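Local coordinates for osmolarity sensor protein EnvZ (Escherichia coli, PDB 5XGA) that senses osmolarity as a membrane histidine kinase, and binds the detergent CHAPS in its periplasmic domain, at residues N94-L102 with I110-E118. Sequence-based numbering, arbitrary orientation.
With CPS (3-[(3-cholamidopropyl)dimethylammonio]-1-propanesulfonate), chain B.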
loop_
_atom_site.group_PDB
_atom_site.type_symbol
_atom_site.label_atom_id
_atom_site.label_comp_id
_atom_site.label_asym_id
_atom_site.label_seq_id
_atom_site.Cartn_x
_atom_site.Cartn_y
_atom_site.Cartn_z
ATOM N N ASN A 94 -0.139 -16.754 -2.283
ATOM C CA ASN A 94 0.992 -17.653 -2.451
ATOM C C ASN A 94 2.146 -17.129 -1.605
ATOM O O ASN A 94 2.078 -16.011 -1.081
ATOM C CB ASN A 94 1.411 -17.769 -3.927
ATOM C CG ASN A 94 0.469 -17.028 -4.876
ATOM O OD1 ASN A 94 -0.675 -16.712 -4.531
ATOM N ND2 ASN A 94 0.952 -16.756 -6.085
ATOM N N LYS A 95 3.199 -17.933 -1.477
ATOM C CA LYS A 95 4.340 -17.594 -0.628
ATOM C C LYS A 95 3.917 -17.657 0.842
ATOM O O LYS A 95 4.661 -17.245 1.736
ATOM C CB LYS A 95 4.896 -16.207 -0.979
ATOM C CG LYS A 95 5.226 -16.020 -2.457
ATOM C CD LYS A 95 5.246 -14.545 -2.854
ATOM C CE LYS A 95 6.652 -13.958 -2.798
ATOM N NZ LYS A 95 7.235 -14.009 -1.431
ATOM N N SER A 96 2.710 -18.173 1.075
ATOM C CA SER A 96 2.151 -18.365 2.417
ATOM C C SER A 96 2.007 -17.055 3.215
ATOM O O SER A 96 0.984 -16.837 3.876
ATOM C CB SER A 96 2.998 -19.373 3.202
ATOM O OG SER A 96 2.274 -19.905 4.301
ATOM N N SER A 97 3.027 -16.198 3.177
ATOM C CA SER A 97 2.907 -14.854 3.736
ATOM C C SER A 97 2.466 -13.920 2.616
ATOM O O SER A 97 3.153 -13.798 1.608
ATOM C CB SER A 97 4.223 -14.382 4.355
ATOM O OG SER A 97 4.025 -13.218 5.144
ATOM N N PRO A 98 1.303 -13.273 2.780
ATOM C CA PRO A 98 0.678 -12.548 1.674
ATOM C C PRO A 98 1.580 -11.458 1.087
ATOM O O PRO A 98 2.428 -10.896 1.793
ATOM C CB PRO A 98 -0.569 -11.918 2.319
ATOM C CG PRO A 98 -0.757 -12.614 3.610
ATOM C CD PRO A 98 0.605 -13.039 4.055
ATOM N N VAL A 99 1.393 -11.188 -0.201
ATOM C CA VAL A 99 2.027 -10.066 -0.865
ATOM C C VAL A 99 0.931 -9.195 -1.471
ATOM O O VAL A 99 0.103 -9.681 -2.245
ATOM C CB VAL A 99 3.011 -10.537 -1.941
ATOM C CG1 VAL A 99 3.608 -9.347 -2.691
ATOM C CG2 VAL A 99 4.110 -11.364 -1.309
ATOM N N VAL A 100 0.897 -7.918 -1.098
ATOM C CA VAL A 100 -0.118 -7.011 -1.624
ATOM C C VAL A 100 0.400 -6.330 -2.881
ATOM O O VAL A 100 1.556 -5.891 -2.940
ATOM C CB VAL A 100 -0.534 -5.941 -0.587
ATOM C CG1 VAL A 100 -1.411 -4.857 -1.248
ATOM C CG2 VAL A 100 -1.253 -6.598 0.586
ATOM N N TRP A 101 -0.447 -6.299 -3.902
ATOM C CA TRP A 101 -0.158 -5.601 -5.142
ATOM C C TRP A 101 -1.165 -4.459 -5.261
ATOM O O TRP A 101 -2.363 -4.688 -5.156
ATOM C CB TRP A 101 -0.257 -6.547 -6.343
ATOM C CG TRP A 101 0.849 -7.560 -6.396
ATOM C CD1 TRP A 101 0.875 -8.789 -5.795
ATOM C CD2 TRP A 101 2.091 -7.424 -7.092
ATOM N NE1 TRP A 101 2.066 -9.422 -6.068
ATOM C CE2 TRP A 101 2.827 -8.604 -6.870
ATOM C CE3 TRP A 101 2.652 -6.416 -7.886
ATOM C CZ2 TRP A 101 4.096 -8.803 -7.412
ATOM C CZ3 TRP A 101 3.909 -6.612 -8.425
ATOM C CH2 TRP A 101 4.621 -7.797 -8.184
ATOM N N LEU A 102 -0.657 -3.246 -5.463
ATOM C CA LEU A 102 -1.452 -2.029 -5.392
ATOM C C LEU A 102 -1.211 -1.180 -6.634
ATOM O O LEU A 102 -0.064 -0.970 -7.031
ATOM C CB LEU A 102 -1.089 -1.232 -4.124
ATOM C CG LEU A 102 -1.595 0.199 -4.010
ATOM C CD1 LEU A 102 -3.104 0.228 -3.784
ATOM C CD2 LEU A 102 -0.880 0.951 -2.908
ATOM N N ILE A 110 2.264 1.840 -13.020
ATOM C CA ILE A 110 3.142 1.275 -11.985
ATOM C C ILE A 110 2.358 0.366 -11.034
ATOM O O ILE A 110 1.299 0.751 -10.527
ATOM C CB ILE A 110 3.834 2.388 -11.139
ATOM C CG1 ILE A 110 4.749 3.248 -12.007
ATOM C CG2 ILE A 110 4.610 1.790 -9.966
ATOM C CD1 ILE A 110 5.806 2.447 -12.749
ATOM N N TRP A 111 2.874 -0.835 -10.791
ATOM C CA TRP A 111 2.373 -1.659 -9.705
ATOM C C TRP A 111 3.255 -1.503 -8.466
ATOM O O TRP A 111 4.484 -1.549 -8.553
ATOM C CB TRP A 111 2.312 -3.129 -10.113
ATOM C CG TRP A 111 1.096 -3.475 -10.918
ATOM C CD1 TRP A 111 1.010 -3.565 -12.276
ATOM C CD2 TRP A 111 -0.211 -3.776 -10.413
ATOM N NE1 TRP A 111 -0.267 -3.913 -12.649
ATOM C CE2 TRP A 111 -1.038 -4.048 -11.521
ATOM C CE3 TRP A 111 -0.764 -3.845 -9.127
ATOM C CZ2 TRP A 111 -2.386 -4.370 -11.388
ATOM C CZ3 TRP A 111 -2.101 -4.177 -8.997
ATOM C CH2 TRP A 111 -2.900 -4.423 -10.121
ATOM N N VAL A 112 2.620 -1.330 -7.316
ATOM C CA VAL A 112 3.328 -1.247 -6.040
ATOM C C VAL A 112 3.276 -2.607 -5.357
ATOM O O VAL A 112 2.187 -3.129 -5.099
ATOM C CB VAL A 112 2.707 -0.159 -5.129
ATOM C CG1 VAL A 112 3.266 -0.230 -3.732
ATOM C CG2 VAL A 112 2.928 1.234 -5.733
ATOM N N ARG A 113 4.444 -3.190 -5.089
ATOM C CA ARG A 113 4.504 -4.494 -4.438
ATOM C C ARG A 113 4.934 -4.349 -2.993
ATOM O O ARG A 113 6.006 -3.818 -2.716
ATOM C CB ARG A 113 5.472 -5.434 -5.156
ATOM C CG ARG A 113 5.523 -6.823 -4.511
ATOM C CD ARG A 113 6.734 -7.605 -4.990
ATOM N NE ARG A 113 6.745 -8.956 -4.431
ATOM C CZ ARG A 113 7.385 -9.302 -3.315
ATOM N NH1 ARG A 113 8.080 -8.406 -2.631
ATOM N NH2 ARG A 113 7.334 -10.560 -2.888
ATOM N N VAL A 114 4.095 -4.828 -2.078
ATOM C CA VAL A 114 4.370 -4.715 -0.646
ATOM C C VAL A 114 4.074 -6.032 0.061
ATOM O O VAL A 114 2.917 -6.423 0.194
ATOM C CB VAL A 114 3.529 -3.591 0.014
ATOM C CG1 VAL A 114 4.035 -3.293 1.413
ATOM C CG2 VAL A 114 3.591 -2.332 -0.813
ATOM N N PRO A 115 5.125 -6.727 0.506
ATOM C CA PRO A 115 4.967 -7.941 1.315
ATOM C C PRO A 115 4.415 -7.632 2.696
ATOM O O PRO A 115 4.828 -6.646 3.320
ATOM C CB PRO A 115 6.397 -8.485 1.420
ATOM C CG PRO A 115 7.244 -7.264 1.343
ATOM C CD PRO A 115 6.542 -6.376 0.320
ATOM N N LEU A 116 3.484 -8.459 3.164
ATOM C CA LEU A 116 3.023 -8.380 4.546
ATOM C C LEU A 116 4.132 -8.909 5.456
ATOM O O LEU A 116 4.602 -10.029 5.272
ATOM C CB LEU A 116 1.723 -9.177 4.737
ATOM C CG LEU A 116 0.996 -9.076 6.088
ATOM C CD1 LEU A 116 -0.466 -9.430 5.913
ATOM C CD2 LEU A 116 1.627 -9.984 7.130
ATOM N N THR A 117 4.560 -8.111 6.427
ATOM C CA THR A 117 5.646 -8.540 7.304
ATOM C C THR A 117 5.333 -8.304 8.768
ATOM O O THR A 117 4.377 -7.611 9.104
ATOM C CB THR A 117 6.964 -7.811 6.978
ATOM O OG1 THR A 117 6.808 -6.415 7.254
ATOM C CG2 THR A 117 7.326 -7.985 5.514
ATOM N N GLU A 118 6.148 -8.896 9.635
ATOM C CA GLU A 118 6.101 -8.589 11.054
ATOM C C GLU A 118 6.234 -7.096 11.283
ATOM O O GLU A 118 6.916 -6.395 10.536
ATOM C CB GLU A 118 7.217 -9.310 11.815
ATOM C CG GLU A 118 7.011 -10.793 12.013
ATOM C CD GLU A 118 8.036 -11.377 12.960
ATOM O OE1 GLU A 118 8.687 -10.588 13.683
ATOM O OE2 GLU A 118 8.190 -12.617 12.976
HETATM C C1 CPS B . 2.152 5.730 -4.297
HETATM C C2 CPS B . 3.500 5.995 -4.927
HETATM C C3 CPS B . 3.289 8.470 -4.354
HETATM C C4 CPS B . 3.443 9.895 -4.829
HETATM C C5 CPS B . 4.794 10.135 -5.416
HETATM C C6 CPS B . 5.017 9.111 -6.497
HETATM C C7 CPS B . 6.273 9.516 -7.207
HETATM C C8 CPS B . 6.162 11.024 -7.170
HETATM C C9 CPS B . 4.982 11.376 -6.265
HETATM C C10 CPS B . 5.799 10.076 -4.272
HETATM C C11 CPS B . 4.529 5.847 -3.831
HETATM C C12 CPS B . 1.034 5.696 -5.320
HETATM C C13 CPS B . 1.308 4.615 -6.335
HETATM C C14 CPS B . 2.604 4.953 -7.054
HETATM C C15 CPS B . 3.744 5.004 -6.067
HETATM C C16 CPS B . 5.055 5.244 -6.797
HETATM C C17 CPS B . 5.259 6.705 -7.192
HETATM C C18 CPS B . 4.971 7.670 -6.024
HETATM C C19 CPS B . 3.605 7.433 -5.424
HETATM C C20 CPS B . 5.181 12.740 -5.569
HETATM C C21 CPS B . 4.178 13.079 -4.462
HETATM C C22 CPS B . 5.255 13.879 -6.582
HETATM C C23 CPS B . 5.738 15.226 -6.074
HETATM C C24 CPS B . 6.407 15.997 -7.206
HETATM C C25 CPS B . 8.491 16.899 -8.164
HETATM C C26 CPS B . 10.016 16.919 -7.937
HETATM C C27 CPS B . 10.833 17.585 -9.060
HETATM C C28 CPS B . 12.286 18.881 -7.684
HETATM C C29 CPS B . 12.828 16.612 -8.128
HETATM C C30 CPS B . 12.989 18.134 -9.942
HETATM N N1 CPS B . 7.729 16.176 -7.135
HETATM N N2 CPS B . 12.246 17.828 -8.703
HETATM O O1 CPS B . 5.770 16.455 -8.146
HETATM O O2 CPS B . 0.182 4.496 -7.203
HETATM O O3 CPS B . 4.512 7.004 -8.371
HETATM O O4 CPS B . 2.487 10.115 -5.833
#
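With CG set anti to the backbone N (chi1 -178°) and its chain extended as far as NE, R113 lays its methylenes across W101, whose own CG stands anti to the carbonyl carbon (chi1 -70°). R113 CG sits over one face of the indole, 3.9 Å from the centroid of the six-membered ring, a CH-pi contact that suits a long aliphatic stem on a broad aromatic. The guanidinium turns nearly perpendicular to that ring (79° between planes). V99 CG1 lies over one of its faces, 3.6 Å from R113 NE, while CE of the poorly ordered K95 comes to its edge. W111 packs at about a right angle to W101: its CB meets the indole edge in plane, and its CE3 lies 3.9 Å from W101 CB. W101 NE1 is hydrogen-bonded to E92 on the neighbouring strand.

Backbone hydrogen bonds set the register, pairing W101 with R113 between the V100-V114 and L102-V112 pairs, with V112 N 2.7 Å from L102 O. Beyond the strands L116 N donates to P98 O at 3.0 Å; proline lacks an N-H, but its carbonyl accepts. The beta-branched V100 and V114 suit extended backbone and face F13; V112 CG2 touches the CHAPS steroid, 3.8 Å from its C13. This is an antiparallel beta hairpin in the five-stranded sheet of an alpha-plus-beta domain, its V100, V112 and V114 face turned to helix 10-24 and the CHAPS pocket, W101 and R113 opposite.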